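Local coordinates for protein oligoribonuclease (PDB 6A4D) that probably hydrolyses very short RNA oligonucleotides to mononucleotides as an exoribonuclease of the DEDD family, and binds the substrate analogue pNP-TMP, at residues A[30-34]-A[163-168]. The protein carries 1 engineered substitution. Sequence-based numbering, arbitrary orientation.
Sequences EIAII and ALDAIK. Engineered in segment 163-168: A166 (natural residue Asp).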
ATOM      1  N   GLU A  30      -7.677  17.218  -5.469  1.00 39.31           N
ATOM      2  CA  GLU A  30      -7.242  17.903  -4.251  1.00 40.60           C
ATOM      3  C   GLU A  30      -6.079  17.172  -3.638  1.00 40.82           C
ATOM      4  O   GLU A  30      -6.012  15.948  -3.734  1.00 41.00           O
ATOM      5  CB  GLU A  30      -8.375  17.925  -3.221  1.00 41.00           C
ATOM      6  CG  GLU A  30      -8.262  19.010  -2.161  1.00 43.75           C
ATOM      7  CD  GLU A  30      -9.271  18.836  -1.019  1.00 50.60           C
ATOM      8  OE1 GLU A  30      -9.866  17.753  -0.842  1.00 50.16           O
ATOM      9  OE2 GLU A  30      -9.457  19.800  -0.261  1.00 60.29           O
ATOM     10  N   ILE A  31      -5.197  17.929  -2.997  1.00 39.08           N
ATOM     11  CA  ILE A  31      -4.130  17.380  -2.199  1.00 44.84           C
ATOM     12  C   ILE A  31      -3.975  18.171  -0.870  1.00 43.18           C
ATOM     13  O   ILE A  31      -4.062  19.393  -0.827  1.00 43.38           O
ATOM     14  CB  ILE A  31      -2.809  17.301  -3.033  1.00 47.40           C
ATOM     15  CG1 ILE A  31      -1.671  16.704  -2.200  1.00 48.34           C
ATOM     16  CG2 ILE A  31      -2.362  18.656  -3.595  1.00 46.90           C
ATOM     17  CD1 ILE A  31      -0.516  16.242  -3.057  1.00 44.37           C
ATOM     18  N   ALA A  32      -3.813  17.444   0.218  1.00 42.25           N
ATOM     19  CA  ALA A  32      -3.478  18.028   1.546  1.00 41.58           C
ATOM     20  C   ALA A  32      -2.341  17.205   2.166  1.00 40.15           C
ATOM     21  O   ALA A  32      -2.273  15.989   1.934  1.00 38.59           O
ATOM     22  CB  ALA A  32      -4.702  18.032   2.452  1.00 37.04           C
ATOM     23  N   ILE A  33      -1.435  17.867   2.883  1.00 35.19           N
ATOM     24  CA  ILE A  33      -0.278  17.196   3.502  1.00 37.80           C
ATOM     25  C   ILE A  33      -0.155  17.655   4.967  1.00 37.61           C
ATOM     26  O   ILE A  33      -0.262  18.843   5.262  1.00 33.99           O
ATOM     27  CB  ILE A  33       1.070  17.503   2.784  1.00 38.12           C
ATOM     28  CG1 ILE A  33       1.028  17.205   1.281  1.00 36.35           C
ATOM     29  CG2 ILE A  33       2.265  16.774   3.446  1.00 40.04           C
ATOM     30  CD1 ILE A  33       2.079  17.999   0.523  1.00 36.01           C
ATOM     31  N   ILE A  34       0.089  16.719   5.878  1.00 42.27           N
ATOM     32  CA  ILE A  34       0.451  17.050   7.265  1.00 39.96           C
ATOM     33  C   ILE A  34       1.736  16.318   7.604  1.00 41.76           C
ATOM     34  O   ILE A  34       1.938  15.172   7.239  1.00 41.20           O
ATOM     35  CB  ILE A  34      -0.699  16.699   8.216  1.00 42.55           C
ATOM     36  CG1 ILE A  34      -1.826  17.687   7.961  1.00 40.41           C
ATOM     37  CG2 ILE A  34      -0.240  16.704   9.676  1.00 46.78           C
ATOM     38  CD1 ILE A  34      -3.007  17.616   8.889  1.00 45.40           C
ATOM     39  N   ALA A 163      -9.943  17.480   2.782  1.00 84.77           N
ATOM     40  CA  ALA A 163      -8.830  16.547   2.699  1.00 71.86           C
ATOM     41  C   ALA A 163      -8.000  16.665   3.979  1.00 69.89           C
ATOM     42  O   ALA A 163      -7.524  15.635   4.461  1.00 63.36           O
ATOM     43  CB  ALA A 163      -7.974  16.769   1.460  1.00 69.72           C
ATOM     44  N   LEU A 164      -7.861  17.879   4.547  1.00 58.60           N
ATOM     45  CA  LEU A 164      -7.105  18.051   5.795  1.00 59.31           C
ATOM     46  C   LEU A 164      -7.700  17.271   6.948  1.00 61.12           C
ATOM     47  O   LEU A 164      -6.958  16.775   7.807  1.00 56.58           O
ATOM     48  CB  LEU A 164      -6.991  19.500   6.254  1.00 59.46           C
ATOM     49  CG  LEU A 164      -5.765  20.352   5.915  1.00 66.03           C
ATOM     50  CD1 LEU A 164      -5.828  21.647   6.718  1.00 73.76           C
ATOM     51  CD2 LEU A 164      -4.420  19.717   6.184  1.00 66.26           C
ATOM     52  N   ASP A 165      -9.025  17.193   6.977  1.00 55.83           N
ATOM     53  CA  ASP A 165      -9.722  16.534   8.066  1.00 60.63           C
ATOM     54  C   ASP A 165      -9.776  15.037   7.852  1.00 52.90           C
ATOM     55  O   ASP A 165      -9.873  14.316   8.806  1.00 54.48           O
ATOM     56  CB  ASP A 165     -11.137  17.105   8.276  1.00 70.38           C
ATOM     57  CG  ASP A 165     -11.136  18.323   9.184  1.00 74.20           C
ATOM     58  OD1 ASP A 165     -11.257  18.169  10.419  1.00 78.98           O
ATOM     59  OD2 ASP A 165     -10.993  19.441   8.673  1.00 80.45           O
ATOM     60  N   ALA A 166      -9.763  14.565   6.612  1.00 48.39           N
ATOM     61  CA  ALA A 166      -9.533  13.159   6.399  1.00 50.74           C
ATOM     62  C   ALA A 166      -8.150  12.729   7.001  1.00 49.53           C
ATOM     63  O   ALA A 166      -8.082  11.720   7.673  1.00 49.87           O
ATOM     64  CB  ALA A 166      -9.639  12.830   4.931  1.00 55.54           C
ATOM     65  N   ILE A 167      -7.092  13.525   6.792  1.00 44.00           N
ATOM     66  CA  ILE A 167      -5.746  13.239   7.271  1.00 42.90           C
ATOM     67  C   ILE A 167      -5.700  13.247   8.787  1.00 45.16           C
ATOM     68  O   ILE A 167      -5.068  12.375   9.370  1.00 38.80           O
ATOM     69  CB  ILE A 167      -4.689  14.278   6.809  1.00 45.18           C
ATOM     70  CG1 ILE A 167      -4.520  14.273   5.289  1.00 50.29           C
ATOM     71  CG2 ILE A 167      -3.323  14.001   7.446  1.00 44.16           C
ATOM     72  CD1 ILE A 167      -3.750  15.469   4.747  1.00 48.90           C
ATOM     73  N   LYS A 168      -6.331  14.247   9.421  1.00 44.61           N
ATOM     74  CA  LYS A 168      -6.306  14.367  10.881  1.00 44.56           C
ATOM     75  C   LYS A 168      -7.032  13.212  11.470  1.00 41.12           C
ATOM     76  O   LYS A 168      -6.614  12.670  12.511  1.00 41.14           O
ATOM     77  CB  LYS A 168      -6.937  15.648  11.352  1.00 53.97           C
ATOM     78  CG  LYS A 168      -6.132  16.882  10.968  1.00 63.71           C
ATOM     79  CD  LYS A 168      -7.047  18.093  10.800  1.00 71.08           C
ATOM     80  CE  LYS A 168      -6.292  19.404  10.928  1.00 65.22           C
ATOM     81  NZ  LYS A 168      -7.219  20.506  10.588  1.00 69.76           N
TER
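A32 CB touches both A163 CB and I167 CD1, each at 3.6 Å, where the central sheet of an RNase H-like exonuclease fold meets the start of helix 163-180. Strand 30-34, hydrogen-bonded between strands 11-18 and 42-50, crosses the helix at -41° with the axes 7.7 Å apart, a close approach that the small side chains of A32 and A163 probably allow. E30, A32 and I34 face the helix; I33 turns its side chain to the other side of the sheet, against helix 85-99. With CG anti to the backbone N (chi1 -158°) and an extended chain, E30 carries its carboxylate to the helix start, OE1 lying 3.1 Å from A163 CB. That buried oxygen has no hydrogen-bond partner in the model, whereas OE2 forms a salt bridge with R77. An alanine in place of E30 would remove this carboxylate and is likely to leave R77 without that mate and open a gap beside A163. I34 runs at about a right angle to both L164 and K168: its CD1 meets L164 CD2 at 3.7 Å, and K168 CG, in the apolar part of that chain, touches I34 CD1 as well. I167 slants across I34, its CG2 3.8 Å from I34 CB, while its other branch reaches back to the strand backbone and puts CD1 3.2 Å from A32 O.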